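Local coordinates for protein iron transport multicopper oxidase FET3 (Saccharomyces cerevisiae, PDB 1ZPU) that oxidises ferrous iron to ferric iron at the yeast cell surface, using four copper ions and molecular oxygen, for high-affinity iron uptake, at residues F401-R406 / Y432-D437; Y311-H316 / V448-A453. All coordinates share one frame; numbering follows the deposited sequence.

Contact 1 (401-406 with 432-437) and contact 2 (311-316 with 448-453) are centred 11 Å apart and meet in one sheet, through the antiparallel neighbouring strands 401-406 and 446-452. Backbone atoms join them: Gln402 N lies 2.8 Å from Arg450 O, and Gln405 O lies 2.7 Å from Val448 N, both probable hydrogen bonds. Gln402 OE1 also accepts a hydrogen bond from Tyr311 N, which links the loop of contact 2 to the outer strand pair. Contact 1 runs toward the copper cluster, the Asp437 side chain being about 6 Å from a copper ion at nearest atoms; in contact 2 the side chain of Phe451 is about 13 Å from a bound copper ion.

Contact 1. Residues F401-R406 / Y432-D437; sequences FQTIQR and YPMRRD
Phe401 holds CG between its backbone N and carbonyl carbon (chi1 46°), which swings the ring over the backbone of Arg436, while Met434, with CG anti to its N (chi1 170°) and a chain bent beyond it, brings its thioether alongside Thr403. Both pairs lie on one face of the antiparallel edge of a cupredoxin-fold sheet, in which 434-436 is an edge strand. The register is fixed by two bonds between Phe401 and Arg436: Phe401 N donates to Arg436 O at 2.9 Å, and Arg436 N returns to Phe401 O at 3.2 Å. Between them and Thr403, Gln402 and Arg435 form a non-hydrogen-bonded pair, with a CA-H...O contact of 3.1 Å from Arg435 CA to Phe401 O. Thr403 N completes the set with a fairly straight bond to Met434 O (165° at the hydrogen).

Arg436 O thus meets Phe401 twice, accepting from its N and lying 3.2 Å above the plane of its ring, over the centre. On the other face, the aliphatic parts of Gln402 and Arg435 run side by side; their polar ends lead elsewhere, Gln402 OE1 to Tyr311 N and Arg435 NH1 to the carbonyl of Glu306. Past the strand, Asp437 pairs with Arg235 and accepts a hydrogen bond from copper ligand His62, while its carbonyl receives ND1 of copper ligand His395, consistent with a second-shell role beside the copper cluster. At the opposite end, a classic beta bulge sets Ile404 and Gln405 together against Val448, and Pro433 CG packs 3.9 Å from Ile404 CG2.

Contact 2. Residues Y311-H316 / V448-A453; sequences YGEPDH and VIRFKA
Arg450 reaches from its strand to the loop 311-316, and its side chain can be followed outward. CB lies 4.3 Å from Tyr311 CD1, beside the tyrosine ring. CG stands anti to the carbonyl carbon (chi1 -78°), and the chain then runs extended to NE, which carries the guanidinium up to the loop. NE pairs with Glu381 of the adjacent strand in a salt bridge, and Pro314 CG lies over one face of the flat group, 3.9 Å above its plane and offset toward the rim. At the tip, NH1 approaches Tyr311 O at 2.9 Å; the bond is weak, bent to 124° at the hydrogen, although the oxygen lies at the edge of the guanidinium.

Strand 446-452 is an inner strand of the cupredoxin-type sheet, and the loop 311-316 beside it leads into strand 316-326 of the same sheet. NH2 has the carboxylate of Glu313 nearby, with OE2 4.1 Å away and the two planes turned 63° apart. That oxygen sits well out of the guanidinium plane, so the attraction is one of charge alone.

Farther along the strand, the Tyr311 ring lies against the backbone: Arg450 O is at its edge, in plane, and CE1 comes within 3.7 Å of Phe451 CA. Tyr311 CZ meets Lys452 CB at 4.3 Å.

Contact 1. Residues F401-R406 / Y432-D437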
loop_
_atom_site.group_PDB
_atom_site.type_symbol
_atom_site.label_atom_id
_atom_site.label_comp_id
_atom_site.label_asym_id
_atom_site.label_seq_id
_atom_site.Cartn_x
_atom_site.Cartn_y
_atom_site.Cartn_z
ATOM N N PHE A 401 -3.909 11.172 5.088
ATOM C CA PHE A 401 -3.286 12.091 6.040
ATOM C C PHE A 401 -2.749 13.361 5.393
ATOM O O PHE A 401 -2.555 13.414 4.185
ATOM C CB PHE A 401 -2.156 11.389 6.785
ATOM C CG PHE A 401 -1.263 10.600 5.897
ATOM C CD1 PHE A 401 -1.398 9.226 5.813
ATOM C CD2 PHE A 401 -0.299 11.231 5.124
ATOM C CE1 PHE A 401 -0.578 8.479 4.973
ATOM C CE2 PHE A 401 0.528 10.502 4.282
ATOM C CZ PHE A 401 0.393 9.122 4.206
ATOM N N GLN A 402 -2.505 14.377 6.211
ATOM C CA GLN A 402 -1.829 15.598 5.765
ATOM C C GLN A 402 -0.320 15.420 5.886
ATOM O O GLN A 402 0.184 15.079 6.958
ATOM C CB GLN A 402 -2.257 16.819 6.598
ATOM C CG GLN A 402 -3.756 17.065 6.622
ATOM C CD GLN A 402 -4.149 18.418 7.201
ATOM O OE1 GLN A 402 -3.431 18.997 8.020
ATOM N NE2 GLN A 402 -5.320 18.924 6.787
ATOM N N THR A 403 0.398 15.650 4.791
ATOM C CA THR A 403 1.851 15.599 4.799
ATOM C C THR A 403 2.380 16.982 5.092
ATOM O O THR A 403 2.331 17.865 4.231
ATOM C CB THR A 403 2.402 15.160 3.437
ATOM O OG1 THR A 403 1.793 13.923 3.042
ATOM C CG2 THR A 403 3.901 14.965 3.515
ATOM N N ILE A 404 2.890 17.182 6.299
ATOM C CA ILE A 404 3.321 18.524 6.713
ATOM C C ILE A 404 4.845 18.731 6.691
ATOM O O ILE A 404 5.319 19.868 6.584
ATOM C CB ILE A 404 2.716 18.938 8.069
ATOM C CG1 ILE A 404 3.300 18.103 9.198
ATOM C CG2 ILE A 404 1.199 18.797 8.038
ATOM C CD1 ILE A 404 3.136 18.742 10.529
ATOM N N GLN A 405 5.603 17.640 6.802
ATOM C CA GLN A 405 7.053 17.653 6.541
ATOM C C GLN A 405 7.529 16.325 5.975
ATOM O O GLN A 405 7.103 15.261 6.422
ATOM C CB GLN A 405 7.881 18.003 7.789
ATOM C CG GLN A 405 9.394 17.819 7.573
ATOM C CD GLN A 405 10.269 18.530 8.595
ATOM O OE1 GLN A 405 10.164 19.747 8.796
ATOM N NE2 GLN A 405 11.165 17.776 9.220
ATOM N N ARG A 406 8.407 16.405 4.981
ATOM C CA ARG A 406 9.101 15.247 4.459
ATOM C C ARG A 406 10.501 15.670 4.027
ATOM O O ARG A 406 10.705 16.130 2.899
ATOM C CB ARG A 406 8.344 14.645 3.283
ATOM C CG ARG A 406 9.034 13.409 2.745
ATOM C CD ARG A 406 9.165 13.493 1.259
ATOM N NE ARG A 406 8.296 12.514 0.658
ATOM C CZ ARG A 406 7.619 12.684 -0.466
ATOM N NH1 ARG A 406 7.701 13.830 -1.133
ATOM N NH2 ARG A 406 6.844 11.685 -0.913
ATOM N N TYR A 432 -1.791 24.710 3.629
ATOM C CA TYR A 432 -2.756 23.765 3.088
ATOM C C TYR A 432 -2.028 22.509 2.588
ATOM O O TYR A 432 -1.742 22.385 1.389
ATOM C CB TYR A 432 -3.555 24.409 1.955
ATOM C CG TYR A 432 -4.393 25.575 2.405
ATOM C CD1 TYR A 432 -3.931 26.883 2.267
ATOM C CD2 TYR A 432 -5.641 25.370 2.988
ATOM C CE1 TYR A 432 -4.694 27.958 2.696
ATOM C CE2 TYR A 432 -6.413 26.437 3.418
ATOM C CZ TYR A 432 -5.936 27.728 3.270
ATOM O OH TYR A 432 -6.705 28.787 3.694
ATOM N N PRO A 433 -1.740 21.562 3.508
ATOM C CA PRO A 433 -0.869 20.436 3.205
ATOM C C PRO A 433 -1.466 19.504 2.180
ATOM O O PRO A 433 -2.687 19.410 2.057
ATOM C CB PRO A 433 -0.767 19.694 4.542
ATOM C CG PRO A 433 -1.223 20.655 5.563
ATOM C CD PRO A 433 -2.243 21.488 4.888
ATOM N N MET A 434 -0.589 18.815 1.460
ATOM C CA MET A 434 -0.980 17.747 0.565
ATOM C C MET A 434 -1.599 16.623 1.396
ATOM O O MET A 434 -1.318 16.506 2.590
ATOM C CB MET A 434 0.254 17.272 -0.204
ATOM C CG MET A 434 0.076 16.014 -1.007
ATOM S SD MET A 434 0.489 14.542 -0.048
ATOM C CE MET A 434 2.252 14.381 -0.296
ATOM N N ARG A 435 -2.448 15.815 0.767
ATOM C CA ARG A 435 -3.072 14.669 1.415
ATOM C C ARG A 435 -2.974 13.421 0.536
ATOM O O ARG A 435 -3.195 13.494 -0.684
ATOM C CB ARG A 435 -4.535 14.972 1.715
ATOM C CG ARG A 435 -4.807 15.418 3.126
ATOM C CD ARG A 435 -5.752 16.605 3.158
ATOM N NE ARG A 435 -6.961 16.404 2.363
ATOM C CZ ARG A 435 -7.546 17.369 1.664
ATOM N NH1 ARG A 435 -7.026 18.590 1.661
ATOM N NH2 ARG A 435 -8.644 17.118 0.966
ATOM N N ARG A 436 -2.644 12.286 1.158
ATOM C CA ARG A 436 -2.639 10.996 0.487
ATOM C C ARG A 436 -2.606 9.860 1.506
ATOM O O ARG A 436 -2.641 10.120 2.714
ATOM C CB ARG A 436 -1.477 10.896 -0.500
ATOM C CG ARG A 436 -0.048 10.957 0.079
ATOM C CD ARG A 436 0.994 10.977 -1.051
ATOM N NE ARG A 436 0.564 10.110 -2.142
ATOM C CZ ARG A 436 1.064 10.110 -3.368
ATOM N NH1 ARG A 436 2.039 10.939 -3.701
ATOM N NH2 ARG A 436 0.587 9.267 -4.268
ATOM N N ASP A 437 -2.545 8.612 1.030
ATOM C CA ASP A 437 -2.541 7.467 1.938
ATOM C C ASP A 437 -1.202 6.741 1.985
ATOM O O ASP A 437 -0.987 5.870 2.822
ATOM C CB ASP A 437 -3.711 6.511 1.659
ATOM C CG ASP A 437 -3.641 5.873 0.283
ATOM O OD1 ASP A 437 -4.677 5.932 -0.418
ATOM O OD2 ASP A 437 -2.574 5.308 -0.090
#

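Contact 2. Residues Y311-H316 / V448-A453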
loop_
_atom_site.group_PDB
_atom_site.type_symbol
_atom_site.label_atom_id
_atom_site.label_comp_id
_atom_site.label_asym_id
_atom_site.label_seq_id
_atom_site.Cartn_x
_atom_site.Cartn_y
_atom_site.Cartn_z
ATOM N N TYR A 311 -4.040 20.926 10.290
ATOM C CA TYR A 311 -4.683 20.712 11.582
ATOM C C TYR A 311 -3.911 21.408 12.676
ATOM O O TYR A 311 -2.691 21.530 12.583
ATOM C CB TYR A 311 -4.779 19.230 11.913
ATOM C CG TYR A 311 -5.706 18.459 11.004
ATOM C CD1 TYR A 311 -5.250 17.346 10.302
ATOM C CD2 TYR A 311 -7.040 18.842 10.847
ATOM C CE1 TYR A 311 -6.092 16.630 9.472
ATOM C CE2 TYR A 311 -7.890 18.136 10.010
ATOM C CZ TYR A 311 -7.404 17.035 9.331
ATOM O OH TYR A 311 -8.236 16.328 8.511
ATOM N N GLY A 312 -4.629 21.864 13.705
ATOM C CA GLY A 312 -4.027 22.541 14.850
ATOM C C GLY A 312 -3.102 21.637 15.641
ATOM O O GLY A 312 -2.884 20.474 15.285
ATOM N N GLU A 313 -2.562 22.162 16.731
ATOM C CA GLU A 313 -1.600 21.402 17.527
ATOM C C GLU A 313 -2.099 19.994 17.880
ATOM O O GLU A 313 -3.244 19.824 18.302
ATOM C CB GLU A 313 -1.150 22.189 18.767
ATOM C CG GLU A 313 -0.269 23.409 18.444
ATOM C CD GLU A 313 1.056 23.045 17.759
ATOM O OE1 GLU A 313 2.104 23.095 18.441
ATOM O OE2 GLU A 313 1.061 22.713 16.545
ATOM N N PRO A 314 -1.236 18.983 17.688
ATOM C CA PRO A 314 -1.582 17.574 17.873
ATOM C C PRO A 314 -1.907 17.236 19.316
ATOM O O PRO A 314 -1.178 17.640 20.221
ATOM C CB PRO A 314 -0.299 16.833 17.477
ATOM C CG PRO A 314 0.553 17.829 16.790
ATOM C CD PRO A 314 0.175 19.159 17.301
ATOM N N ASP A 315 -2.986 16.488 19.517
ATOM C CA ASP A 315 -3.359 15.989 20.837
ATOM C C ASP A 315 -2.550 14.756 21.212
ATOM O O ASP A 315 -2.370 14.443 22.390
ATOM C CB ASP A 315 -4.843 15.640 20.858
ATOM C CG ASP A 315 -5.717 16.834 20.569
ATOM O OD1 ASP A 315 -5.619 17.833 21.317
ATOM O OD2 ASP A 315 -6.496 16.777 19.596
ATOM N N HIS A 316 -2.060 14.068 20.194
ATOM C CA HIS A 316 -1.399 12.799 20.365
ATOM C C HIS A 316 -0.248 12.739 19.368
ATOM O O HIS A 316 -0.473 12.764 18.154
ATOM C CB HIS A 316 -2.410 11.680 20.084
ATOM C CG HIS A 316 -1.987 10.332 20.573
ATOM N ND1 HIS A 316 -0.687 10.033 20.923
ATOM C CD2 HIS A 316 -2.690 9.188 20.735
ATOM C CE1 HIS A 316 -0.611 8.769 21.297
ATOM N NE2 HIS A 316 -1.813 8.233 21.187
ATOM N N VAL A 448 6.601 13.964 8.783
ATOM C CA VAL A 448 5.573 14.211 9.782
ATOM C C VAL A 448 4.233 14.309 9.074
ATOM O O VAL A 448 4.061 15.089 8.131
ATOM C CB VAL A 448 5.835 15.495 10.606
ATOM C CG1 VAL A 448 4.809 15.635 11.709
ATOM C CG2 VAL A 448 7.210 15.481 11.213
ATOM N N ILE A 449 3.292 13.492 9.531
ATOM C CA ILE A 449 1.941 13.490 8.998
ATOM C C ILE A 449 0.954 13.742 10.116
ATOM O O ILE A 449 1.224 13.415 11.271
ATOM C CB ILE A 449 1.593 12.165 8.295
ATOM C CG1 ILE A 449 1.787 10.977 9.246
ATOM C CG2 ILE A 449 2.428 11.998 7.051
ATOM C CD1 ILE A 449 1.219 9.665 8.714
ATOM N N ARG A 450 -0.183 14.337 9.764
ATOM C CA ARG A 450 -1.256 14.610 10.712
ATOM C C ARG A 450 -2.610 14.228 10.142
ATOM O O ARG A 450 -2.860 14.383 8.942
ATOM C CB ARG A 450 -1.267 16.085 11.109
ATOM C CG ARG A 450 -0.211 16.446 12.108
ATOM C CD ARG A 450 -0.446 17.832 12.620
ATOM N NE ARG A 450 0.822 18.447 12.975
ATOM C CZ ARG A 450 0.990 19.733 13.243
ATOM N NH1 ARG A 450 -0.039 20.567 13.209
ATOM N NH2 ARG A 450 2.195 20.182 13.546
ATOM N N PHE A 451 -3.478 13.732 11.020
ATOM C CA PHE A 451 -4.852 13.382 10.666
ATOM C C PHE A 451 -5.747 13.429 11.898
ATOM O O PHE A 451 -5.259 13.331 13.017
ATOM C CB PHE A 451 -4.924 11.998 9.989
ATOM C CG PHE A 451 -4.614 10.842 10.910
ATOM C CD1 PHE A 451 -5.639 10.099 11.480
ATOM C CD2 PHE A 451 -3.301 10.487 11.190
ATOM C CE1 PHE A 451 -5.356 9.033 12.317
ATOM C CE2 PHE A 451 -3.014 9.419 12.018
ATOM C CZ PHE A 451 -4.038 8.692 12.582
ATOM N N LYS A 452 -7.051 13.575 11.680
ATOM C CA LYS A 452 -8.039 13.584 12.752
ATOM C C LYS A 452 -8.563 12.174 12.997
ATOM O O LYS A 452 -8.908 11.469 12.059
ATOM C CB LYS A 452 -9.198 14.505 12.372
ATOM C CG LYS A 452 -10.072 14.925 13.539
ATOM C CD LYS A 452 -11.326 15.606 13.046
ATOM C CE LYS A 452 -12.117 16.169 14.191
ATOM N NZ LYS A 452 -13.308 16.877 13.671
ATOM N N ALA A 453 -8.628 11.757 14.253
ATOM C CA ALA A 453 -9.218 10.462 14.571
ATOM C C ALA A 453 -10.745 10.566 14.548
ATOM O O ALA A 453 -11.403 10.667 15.586
ATOM C CB ALA A 453 -8.717 9.954 15.908
#